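Local coordinates for protein lantibiotic dehydratase (Microbispora corallina, PDB 5EHK) that probably dehydrates serine and threonine residues of the NAI-107 precursor peptide, using glutamyl-tRNA to activate their hydroxyls before eliminating glutamate, at residues L406-E411 and A450-E455; T585-G590 and G601-I606; G817-L822 and P909-Y914. All coordinates share one frame; numbering follows the deposited sequence.

Overall arrangement
The three contacts follow one another along the chain without touching. Contacts 1 and 2 both belong to the N-terminal lantibiotic dehydratase family region, whose relatives carry out tRNA-dependent glutamylation; their centres lie 33 Å apart and their nearest atoms about 17 Å. Strands that follow helix 407-417 and the loop 585-590 belong to one seven-stranded mixed sheet, which has 423-424 and 604-605 as its outermost strands within this chain. Contact 3 sits in the C-terminal family region, probably the glutamate-eliminating part, with its centre 31 Å from that of contact 1 and 46 Å from that of contact 2. Its nearest atoms come within about 12 Å of contact 1.

Contact 1 of 3, residues L406-E411 and A450-E455; sequences LRRYHE and AGPQEE
Pro452, which meets Arg408 across this contact, gives its carbonyl O to a hydrogen bond from NH2 of Arg404, a residue shortly before helix 407-417. The direct meeting of the two segments, by contrast, is van der Waals packing without a hydrogen bond. Arg408 reaches out from the first turn of the helix, and its NE lies 3.6 Å from Gly451 CA. The same CA sits 3.4 Å above the guanidinium plane, displaced from the middle of that face toward its rim. The arginine thus lies against the backbone of Gly451, with Arg408 CD also 3.7 Å from Gly451 N. The long chain runs outward until a bend at chi3 (63°) turns the guanidinium across the loop. There NH1 approaches Pro452 CD at 3.8 Å, and the two side chains cross at about a right angle.

The contact lays a surface loop, between strand 423-424 and helix 460-471, against the first turn of helix 407-417. Leu406 occupies the N-cap position, and its carbonyl O receives His410 N at 3.1 Å, closing the first helical turn. Other side chains of this turn anchor it elsewhere: Tyr409 OH bonds to Gly436 O and His410 NE2 to Asn616 O, while Arg407 forms a salt bridge with Glu658. Within the loop Glu454 N makes a weak hydrogen bond, 3.4 Å long, to Gln453 OE1, and the Glu454 carboxylate makes long, weak ion pairs with Arg400 and Arg404. Farther along, Glu455 pairs with Arg458 and packs on Pro456 of the second subunit, so this end of the loop reaches the dimer interface.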
loop_
_atom_site.group_PDB
_atom_site.type_symbol
_atom_site.label_atom_id
_atom_site.label_comp_id
_atom_site.label_asym_id
_atom_site.label_seq_id
_atom_site.Cartn_x
_atom_site.Cartn_y
_atom_site.Cartn_z
ATOM N N LEU A 406 1.500 -12.233 -10.797
ATOM C CA LEU A 406 1.686 -11.693 -12.127
ATOM C C LEU A 406 0.552 -10.792 -12.461
ATOM O O LEU A 406 0.370 -10.456 -13.625
ATOM C CB LEU A 406 1.750 -12.780 -13.203
ATOM C CG LEU A 406 2.869 -13.812 -13.312
ATOM C CD1 LEU A 406 2.702 -14.635 -14.608
ATOM C CD2 LEU A 406 4.269 -13.174 -13.231
ATOM N N ARG A 407 -0.257 -10.423 -11.479
ATOM C CA ARG A 407 -1.391 -9.557 -11.810
ATOM C C ARG A 407 -0.972 -8.100 -12.079
ATOM O O ARG A 407 -1.364 -7.499 -13.086
ATOM C CB ARG A 407 -2.492 -9.666 -10.764
ATOM C CG ARG A 407 -3.031 -11.068 -10.604
ATOM C CD ARG A 407 -4.181 -11.397 -11.557
ATOM N NE ARG A 407 -3.896 -11.218 -12.978
ATOM C CZ ARG A 407 -3.066 -11.978 -13.709
ATOM N NH1 ARG A 407 -2.354 -12.959 -13.152
ATOM N NH2 ARG A 407 -2.918 -11.730 -15.012
ATOM N N ARG A 408 -0.141 -7.541 -11.204
ATOM C CA ARG A 408 0.378 -6.200 -11.444
ATOM C C ARG A 408 1.337 -6.176 -12.646
ATOM O O ARG A 408 1.387 -5.200 -13.383
ATOM C CB ARG A 408 1.038 -5.623 -10.187
ATOM C CG ARG A 408 0.076 -5.401 -9.002
ATOM C CD ARG A 408 0.863 -5.063 -7.720
ATOM N NE ARG A 408 1.578 -3.801 -7.927
ATOM C CZ ARG A 408 1.010 -2.600 -7.837
ATOM N NH1 ARG A 408 -0.265 -2.496 -7.473
ATOM N NH2 ARG A 408 1.717 -1.510 -8.089
ATOM N N TYR A 409 2.101 -7.247 -12.835
ATOM C CA TYR A 409 3.007 -7.370 -13.979
ATOM C C TYR A 409 2.246 -7.312 -15.312
ATOM O O TYR A 409 2.625 -6.608 -16.241
ATOM C CB TYR A 409 3.732 -8.694 -13.872
ATOM C CG TYR A 409 5.053 -8.774 -14.590
ATOM C CD1 TYR A 409 6.145 -8.069 -14.138
ATOM C CD2 TYR A 409 5.213 -9.596 -15.685
ATOM C CE1 TYR A 409 7.362 -8.162 -14.770
ATOM C CE2 TYR A 409 6.415 -9.714 -16.309
ATOM C CZ TYR A 409 7.497 -8.987 -15.859
ATOM O OH TYR A 409 8.719 -9.076 -16.502
ATOM N N HIS A 410 1.156 -8.059 -15.378
ATOM C CA HIS A 410 0.283 -8.039 -16.532
ATOM C C HIS A 410 -0.231 -6.627 -16.838
ATOM O O HIS A 410 -0.243 -6.200 -17.999
ATOM C CB HIS A 410 -0.877 -9.000 -16.288
ATOM C CG HIS A 410 -1.953 -8.918 -17.318
ATOM N ND1 HIS A 410 -3.282 -8.757 -16.988
ATOM C CD2 HIS A 410 -1.898 -8.967 -18.670
ATOM C CE1 HIS A 410 -3.998 -8.703 -18.097
ATOM N NE2 HIS A 410 -3.183 -8.819 -19.132
ATOM N N GLU A 411 -0.617 -5.886 -15.800
ATOM C CA GLU A 411 -1.085 -4.515 -15.994
ATOM C C GLU A 411 0.064 -3.668 -16.512
ATOM O O GLU A 411 -0.111 -2.853 -17.407
ATOM C CB GLU A 411 -1.597 -3.894 -14.698
ATOM C CG GLU A 411 -2.934 -4.394 -14.182
ATOM C CD GLU A 411 -3.272 -3.797 -12.803
ATOM O OE1 GLU A 411 -3.346 -2.545 -12.709
ATOM O OE2 GLU A 411 -3.412 -4.569 -11.811
ATOM N N ALA A 450 6.329 -4.417 -4.291
ATOM C CA ALA A 450 5.096 -5.190 -4.233
ATOM C C ALA A 450 3.975 -4.213 -4.059
ATOM O O ALA A 450 4.174 -3.144 -3.501
ATOM C CB ALA A 450 5.128 -6.155 -3.079
ATOM N N GLY A 451 2.800 -4.559 -4.551
ATOM C CA GLY A 451 1.623 -3.724 -4.364
ATOM C C GLY A 451 1.068 -3.754 -2.946
ATOM O O GLY A 451 1.739 -4.190 -2.010
ATOM N N PRO A 452 -0.158 -3.250 -2.766
ATOM C CA PRO A 452 -0.809 -3.405 -1.458
ATOM C C PRO A 452 -0.844 -4.875 -1.020
ATOM O O PRO A 452 -1.171 -5.769 -1.812
ATOM C CB PRO A 452 -2.236 -2.890 -1.715
ATOM C CG PRO A 452 -2.102 -1.942 -2.876
ATOM C CD PRO A 452 -1.001 -2.516 -3.734
ATOM N N GLN A 453 -0.500 -5.121 0.238
ATOM C CA GLN A 453 -0.546 -6.470 0.806
ATOM C C GLN A 453 -2.007 -6.953 0.821
ATOM O O GLN A 453 -2.933 -6.146 0.716
ATOM C CB GLN A 453 0.036 -6.459 2.227
ATOM C CG GLN A 453 0.139 -7.826 2.909
ATOM C CD GLN A 453 1.168 -8.751 2.271
ATOM O OE1 GLN A 453 0.868 -9.474 1.315
ATOM N NE2 GLN A 453 2.371 -8.777 2.839
ATOM N N GLU A 454 -2.229 -8.261 0.852
ATOM C CA GLU A 454 -3.602 -8.751 0.888
ATOM C C GLU A 454 -4.063 -8.897 2.352
ATOM O O GLU A 454 -3.381 -9.530 3.169
ATOM C CB GLU A 454 -3.731 -10.063 0.108
ATOM C CG GLU A 454 -5.082 -10.236 -0.588
ATOM C CD GLU A 454 -5.192 -11.545 -1.388
ATOM O OE1 GLU A 454 -4.319 -12.438 -1.254
ATOM O OE2 GLU A 454 -6.163 -11.677 -2.162
ATOM N N GLU A 455 -5.199 -8.284 2.682
ATOM C CA GLU A 455 -5.800 -8.426 4.017
ATOM C C GLU A 455 -6.304 -9.853 4.237
ATOM O O GLU A 455 -6.926 -10.432 3.351
ATOM C CB GLU A 455 -6.976 -7.455 4.185
ATOM C CG GLU A 455 -6.600 -6.047 4.642
ATOM C CD GLU A 455 -7.828 -5.182 4.945
ATOM O OE1 GLU A 455 -7.695 -3.935 5.014
ATOM O OE2 GLU A 455 -8.934 -5.751 5.099
#

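Contact 2 of 3, residues T585-G590 and G601-I606; sequences TPSYSG and GRAQEI
The short, weakly bonded strand 604-605 is outermost, within this chain, at one edge of a seven-stranded mixed sheet, and the residues leading into it run beside the loop that enters the neighbouring strand 591-595. At the middle of this approach Ala603 CB faces Ser587 OG at 4.2 Å, a loose van der Waals approach of the methyl to the hydroxyl oxygen. Ser587 carries its OG turned away from its own backbone N (chi1 159°), and the hydroxyl is hydrogen-bonded to Asp569 OD2. That carboxylate oxygen also accepts Ser589 N, which ties the loop at two points to strand 566-572.

A water joins the backbones where they do not bond directly. It donates to Ser587 O at 2.8 Å and to Arg602 O at 3.0 Å, so it bridges two backbone carbonyls, which are both acceptors and cannot bond each other. Near the other end of the contact Gly590 O lies 3.8 Å from Gln604 CB. Gln604 touches the loop through the root of its side chain, while the rest extends along a surface exposed to solvent.

Just beyond these touches the strands pair: Gln604 and Ile606 both make backbone hydrogen bonds with Arg592, the pattern of one residue bonded to two on its neighbour that is characteristic of parallel strands; here the pair lies at the edge of the sheet.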
loop_
_atom_site.group_PDB
_atom_site.type_symbol
_atom_site.label_atom_id
_atom_site.label_comp_id
_atom_site.label_asym_id
_atom_site.label_seq_id
_atom_site.Cartn_x
_atom_site.Cartn_y
_atom_site.Cartn_z
ATOM N N THR A 585 12.997 -35.480 -12.140
ATOM C CA THR A 585 11.610 -35.674 -12.493
ATOM C C THR A 585 11.435 -35.612 -13.989
ATOM O O THR A 585 11.878 -34.680 -14.616
ATOM C CB THR A 585 10.799 -34.573 -11.866
ATOM O OG1 THR A 585 11.215 -33.325 -12.419
ATOM C CG2 THR A 585 11.042 -34.547 -10.364
ATOM N N PRO A 586 10.782 -36.619 -14.570
ATOM C CA PRO A 586 10.755 -36.737 -16.027
ATOM C C PRO A 586 9.791 -35.776 -16.707
ATOM O O PRO A 586 8.801 -35.335 -16.122
ATOM C CB PRO A 586 10.299 -38.184 -16.247
ATOM C CG PRO A 586 9.476 -38.507 -15.047
ATOM C CD PRO A 586 10.040 -37.704 -13.903
ATOM N N SER A 587 10.061 -35.504 -17.968
ATOM C CA SER A 587 9.212 -34.657 -18.758
ATOM C C SER A 587 8.479 -35.523 -19.775
ATOM O O SER A 587 9.107 -36.346 -20.459
ATOM C CB SER A 587 10.071 -33.613 -19.463
ATOM O OG SER A 587 9.425 -33.077 -20.587
ATOM N N TYR A 588 7.153 -35.358 -19.849
ATOM C CA TYR A 588 6.307 -36.192 -20.689
ATOM C C TYR A 588 5.497 -35.386 -21.690
ATOM O O TYR A 588 4.749 -35.948 -22.493
ATOM C CB TYR A 588 5.352 -37.041 -19.854
ATOM C CG TYR A 588 6.028 -38.084 -18.997
ATOM C CD1 TYR A 588 6.890 -39.036 -19.566
ATOM C CD2 TYR A 588 5.794 -38.136 -17.623
ATOM C CE1 TYR A 588 7.526 -40.001 -18.771
ATOM C CE2 TYR A 588 6.413 -39.098 -16.826
ATOM C CZ TYR A 588 7.275 -40.032 -17.402
ATOM O OH TYR A 588 7.879 -40.993 -16.614
ATOM N N SER A 589 5.580 -34.067 -21.618
ATOM C CA SER A 589 5.005 -33.267 -22.683
ATOM C C SER A 589 5.908 -33.522 -23.889
ATOM O O SER A 589 6.989 -34.120 -23.762
ATOM C CB SER A 589 4.993 -31.788 -22.276
ATOM O OG SER A 589 4.447 -31.632 -20.963
ATOM N N GLY A 590 5.515 -33.077 -25.065
ATOM C CA GLY A 590 6.453 -33.193 -26.175
ATOM C C GLY A 590 7.811 -32.491 -26.039
ATOM O O GLY A 590 8.750 -32.788 -26.785
ATOM N N GLY A 601 18.655 -35.624 -23.410
ATOM C CA GLY A 601 18.447 -36.578 -24.486
ATOM C C GLY A 601 17.019 -37.122 -24.540
ATOM O O GLY A 601 16.564 -37.577 -25.584
ATOM N N ARG A 602 16.318 -37.103 -23.409
ATOM C CA ARG A 602 14.975 -37.692 -23.304
ATOM C C ARG A 602 13.827 -36.807 -23.730
ATOM O O ARG A 602 12.681 -37.190 -23.560
ATOM C CB ARG A 602 14.701 -38.137 -21.877
ATOM C CG ARG A 602 15.724 -39.093 -21.329
ATOM C CD ARG A 602 15.550 -39.255 -19.853
ATOM N NE ARG A 602 16.721 -39.898 -19.285
ATOM C CZ ARG A 602 16.805 -41.201 -19.084
ATOM N NH1 ARG A 602 15.774 -41.978 -19.394
ATOM N NH2 ARG A 602 17.910 -41.727 -18.576
ATOM N N ALA A 603 14.104 -35.597 -24.202
ATOM C CA ALA A 603 13.009 -34.676 -24.532
ATOM C C ALA A 603 13.436 -33.636 -25.539
ATOM O O ALA A 603 14.511 -33.063 -25.413
ATOM C CB ALA A 603 12.469 -34.000 -23.266
ATOM N N GLN A 604 12.612 -33.401 -26.550
ATOM C CA GLN A 604 12.949 -32.405 -27.559
ATOM C C GLN A 604 12.965 -31.019 -26.923
ATOM O O GLN A 604 11.966 -30.582 -26.315
ATOM C CB GLN A 604 11.961 -32.452 -28.711
ATOM C CG GLN A 604 12.354 -31.594 -29.883
ATOM C CD GLN A 604 11.399 -31.732 -31.055
ATOM O OE1 GLN A 604 10.924 -32.827 -31.369
ATOM N NE2 GLN A 604 11.115 -30.620 -31.711
ATOM N N GLU A 605 14.108 -30.349 -27.036
ATOM C CA GLU A 605 14.315 -29.054 -26.402
ATOM C C GLU A 605 13.513 -27.958 -27.095
ATOM O O GLU A 605 13.535 -27.861 -28.325
ATOM C CB GLU A 605 15.812 -28.719 -26.399
ATOM C CG GLU A 605 16.162 -27.347 -25.878
ATOM C CD GLU A 605 16.028 -27.228 -24.380
ATOM O OE1 GLU A 605 16.199 -28.245 -23.686
ATOM O OE2 GLU A 605 15.746 -26.118 -23.889
ATOM N N ILE A 606 12.764 -27.162 -26.322
ATOM C CA ILE A 606 12.160 -25.955 -26.897
ATOM C C ILE A 606 12.879 -24.723 -26.339
ATOM O O ILE A 606 12.636 -24.297 -25.212
ATOM C CB ILE A 606 10.593 -25.920 -26.805
ATOM C CG1 ILE A 606 9.994 -24.678 -27.468
ATOM C CG2 ILE A 606 10.102 -26.053 -25.411
ATOM C CD1 ILE A 606 8.584 -24.468 -27.066
HETATM O O HOH W 1 11.729 -37.403 -20.701
#

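Contact 3 of 3, residues G817-L822 and P909-Y914; sequences GPWLYL and PEYERY
Trp819 and Tyr911 approach from opposite directions, and the closest meeting of the two segments lies between Trp819 CH2 and Tyr911 OH at 3.4 Å. The tyrosine oxygen comes to the far end of the six-membered ring obliquely, and CZ2 is somewhat more distant from it, at 3.9 Å. This hydroxyl is hydrogen-bonded to Glu924 OE2 on helix 920-942, and Trp819 also packs on Glu924, so the indole end, the phenol and the glutamate form one compact cluster. With Tyr911 CG beside its backbone N (chi1 -67°), the ring reaches back over Pro909, whose CB lies 3.6 Å above one face, offset toward the rim.

Packing is looser where the proline itself meets the indole: Pro909 CG stands 4.3 Å from Trp819 CZ2, an apolar contact again made obliquely. Farther along the loop, Glu910 and Glu912 are exposed to solvent. A short 3-10 turn shapes this outer part, with Arg913 N bonded to Glu910 O at 3.1 Å.

On the strand side, Pro818 CB lies 4.0 Å above one face of the indole, and Tyr907 meets Trp819 in a T-shaped (edge-to-face) stack. Leu820 and Leu822 pack against helix 875-895, whereas Trp819 faces the loop and helix 920-942. An inner strand, lying between 864-872 and 902-905, is thus joined to the loop leading into the next helix, within a helix-backed, four-stranded antiparallel sheet, an alpha+beta arrangement.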
loop_
_atom_site.group_PDB
_atom_site.type_symbol
_atom_site.label_atom_id
_atom_site.label_comp_id
_atom_site.label_asym_id
_atom_site.label_seq_id
_atom_site.Cartn_x
_atom_site.Cartn_y
_atom_site.Cartn_z
ATOM N N GLY A 817 19.329 15.748 -29.967
ATOM C CA GLY A 817 18.217 16.657 -30.176
ATOM C C GLY A 817 17.541 16.894 -31.513
ATOM O O GLY A 817 17.717 17.950 -32.110
ATOM N N PRO A 818 16.719 15.939 -31.979
ATOM C CA PRO A 818 15.698 16.415 -32.924
ATOM C C PRO A 818 14.533 17.008 -32.110
ATOM O O PRO A 818 13.968 18.043 -32.461
ATOM C CB PRO A 818 15.268 15.141 -33.659
ATOM C CG PRO A 818 15.522 14.036 -32.692
ATOM C CD PRO A 818 16.651 14.482 -31.760
ATOM N N TRP A 819 14.209 16.339 -31.008
ATOM C CA TRP A 819 13.178 16.783 -30.088
ATOM C C TRP A 819 13.748 17.404 -28.794
ATOM O O TRP A 819 14.658 16.851 -28.165
ATOM C CB TRP A 819 12.286 15.601 -29.694
ATOM C CG TRP A 819 12.041 14.567 -30.772
ATOM C CD1 TRP A 819 12.755 13.414 -30.986
ATOM C CD2 TRP A 819 10.966 14.554 -31.727
ATOM N NE1 TRP A 819 12.219 12.712 -32.041
ATOM C CE2 TRP A 819 11.116 13.383 -32.509
ATOM C CE3 TRP A 819 9.902 15.425 -32.011
ATOM C CZ2 TRP A 819 10.233 13.060 -33.550
ATOM C CZ3 TRP A 819 9.027 15.105 -33.044
ATOM C CH2 TRP A 819 9.202 13.935 -33.803
ATOM N N LEU A 820 13.177 18.540 -28.402
ATOM C CA LEU A 820 13.273 19.054 -27.045
ATOM C C LEU A 820 11.987 18.668 -26.294
ATOM O O LEU A 820 10.890 19.077 -26.699
ATOM C CB LEU A 820 13.383 20.558 -27.130
ATOM C CG LEU A 820 13.869 21.355 -25.940
ATOM C CD1 LEU A 820 15.131 20.711 -25.374
ATOM C CD2 LEU A 820 14.162 22.775 -26.423
ATOM N N TYR A 821 12.098 17.846 -25.244
ATOM C CA TYR A 821 10.913 17.397 -24.483
ATOM C C TYR A 821 10.961 17.833 -23.012
ATOM O O TYR A 821 11.718 17.277 -22.210
ATOM C CB TYR A 821 10.779 15.888 -24.587
ATOM C CG TYR A 821 9.386 15.342 -24.412
ATOM C CD1 TYR A 821 8.267 16.086 -24.800
ATOM C CD2 TYR A 821 9.182 14.018 -23.989
ATOM C CE1 TYR A 821 6.964 15.553 -24.695
ATOM C CE2 TYR A 821 7.892 13.473 -23.894
ATOM C CZ TYR A 821 6.783 14.242 -24.249
ATOM O OH TYR A 821 5.495 13.714 -24.147
ATOM N N LEU A 822 10.144 18.823 -22.663
ATOM C CA LEU A 822 10.130 19.402 -21.323
ATOM C C LEU A 822 9.085 18.795 -20.422
ATOM O O LEU A 822 7.941 18.601 -20.834
ATOM C CB LEU A 822 9.828 20.879 -21.430
ATOM C CG LEU A 822 10.932 21.726 -22.020
ATOM C CD1 LEU A 822 10.316 23.008 -22.524
ATOM C CD2 LEU A 822 11.921 22.011 -20.927
ATOM N N PRO A 909 8.249 8.812 -29.796
ATOM C CA PRO A 909 6.990 8.942 -30.552
ATOM C C PRO A 909 6.393 7.581 -30.893
ATOM O O PRO A 909 7.110 6.698 -31.364
ATOM C CB PRO A 909 7.425 9.641 -31.845
ATOM C CG PRO A 909 8.852 9.231 -32.020
ATOM C CD PRO A 909 9.421 9.140 -30.625
ATOM N N GLU A 910 5.109 7.396 -30.632
ATOM C CA GLU A 910 4.487 6.103 -30.884
ATOM C C GLU A 910 3.582 6.139 -32.130
ATOM O O GLU A 910 2.357 6.033 -32.028
ATOM C CB GLU A 910 3.726 5.622 -29.646
ATOM C CG GLU A 910 2.922 6.716 -28.933
ATOM C CD GLU A 910 2.500 6.311 -27.524
ATOM O OE1 GLU A 910 3.231 5.517 -26.875
ATOM O OE2 GLU A 910 1.431 6.786 -27.071
ATOM N N TYR A 911 4.183 6.310 -33.303
ATOM C CA TYR A 911 3.406 6.476 -34.526
ATOM C C TYR A 911 2.526 5.280 -34.843
ATOM O O TYR A 911 1.523 5.421 -35.534
ATOM C CB TYR A 911 4.329 6.776 -35.685
ATOM C CG TYR A 911 4.993 8.113 -35.532
ATOM C CD1 TYR A 911 4.256 9.238 -35.175
ATOM C CD2 TYR A 911 6.359 8.252 -35.704
ATOM C CE1 TYR A 911 4.853 10.454 -35.031
ATOM C CE2 TYR A 911 6.971 9.468 -35.544
ATOM C CZ TYR A 911 6.218 10.570 -35.212
ATOM O OH TYR A 911 6.846 11.797 -35.064
ATOM N N GLU A 912 2.890 4.109 -34.331
ATOM C CA GLU A 912 2.079 2.909 -34.528
ATOM C C GLU A 912 0.623 3.081 -34.042
ATOM O O GLU A 912 -0.299 2.607 -34.701
ATOM C CB GLU A 912 2.759 1.646 -33.960
ATOM C CG GLU A 912 3.103 1.688 -32.464
ATOM C CD GLU A 912 4.388 2.474 -32.153
ATOM O OE1 GLU A 912 5.113 2.847 -33.107
ATOM O OE2 GLU A 912 4.671 2.722 -30.953
ATOM N N ARG A 913 0.409 3.786 -32.931
ATOM C CA ARG A 913 -0.960 4.126 -32.526
ATOM C C ARG A 913 -1.647 5.009 -33.579
ATOM O O ARG A 913 -2.880 5.065 -33.652
ATOM C CB ARG A 913 -1.004 4.864 -31.187
ATOM C CG ARG A 913 -0.513 4.090 -29.983
ATOM C CD ARG A 913 -0.642 4.957 -28.737
ATOM N NE ARG A 913 -2.042 5.271 -28.450
ATOM C CZ ARG A 913 -2.776 4.639 -27.534
ATOM N NH1 ARG A 913 -2.226 3.688 -26.790
ATOM N NH2 ARG A 913 -4.051 4.974 -27.333
ATOM N N TYR A 914 -0.857 5.721 -34.377
ATOM C CA TYR A 914 -1.427 6.676 -35.321
ATOM C C TYR A 914 -1.150 6.333 -36.784
ATOM O O TYR A 914 -0.835 7.216 -37.587
ATOM C CB TYR A 914 -0.950 8.096 -34.998
ATOM C CG TYR A 914 -1.362 8.521 -33.620
ATOM C CD1 TYR A 914 -2.498 9.288 -33.412
ATOM C CD2 TYR A 914 -0.624 8.126 -32.516
ATOM C CE1 TYR A 914 -2.867 9.656 -32.135
ATOM C CE2 TYR A 914 -0.979 8.483 -31.246
ATOM C CZ TYR A 914 -2.098 9.240 -31.053
ATOM O OH TYR A 914 -2.437 9.590 -29.769
#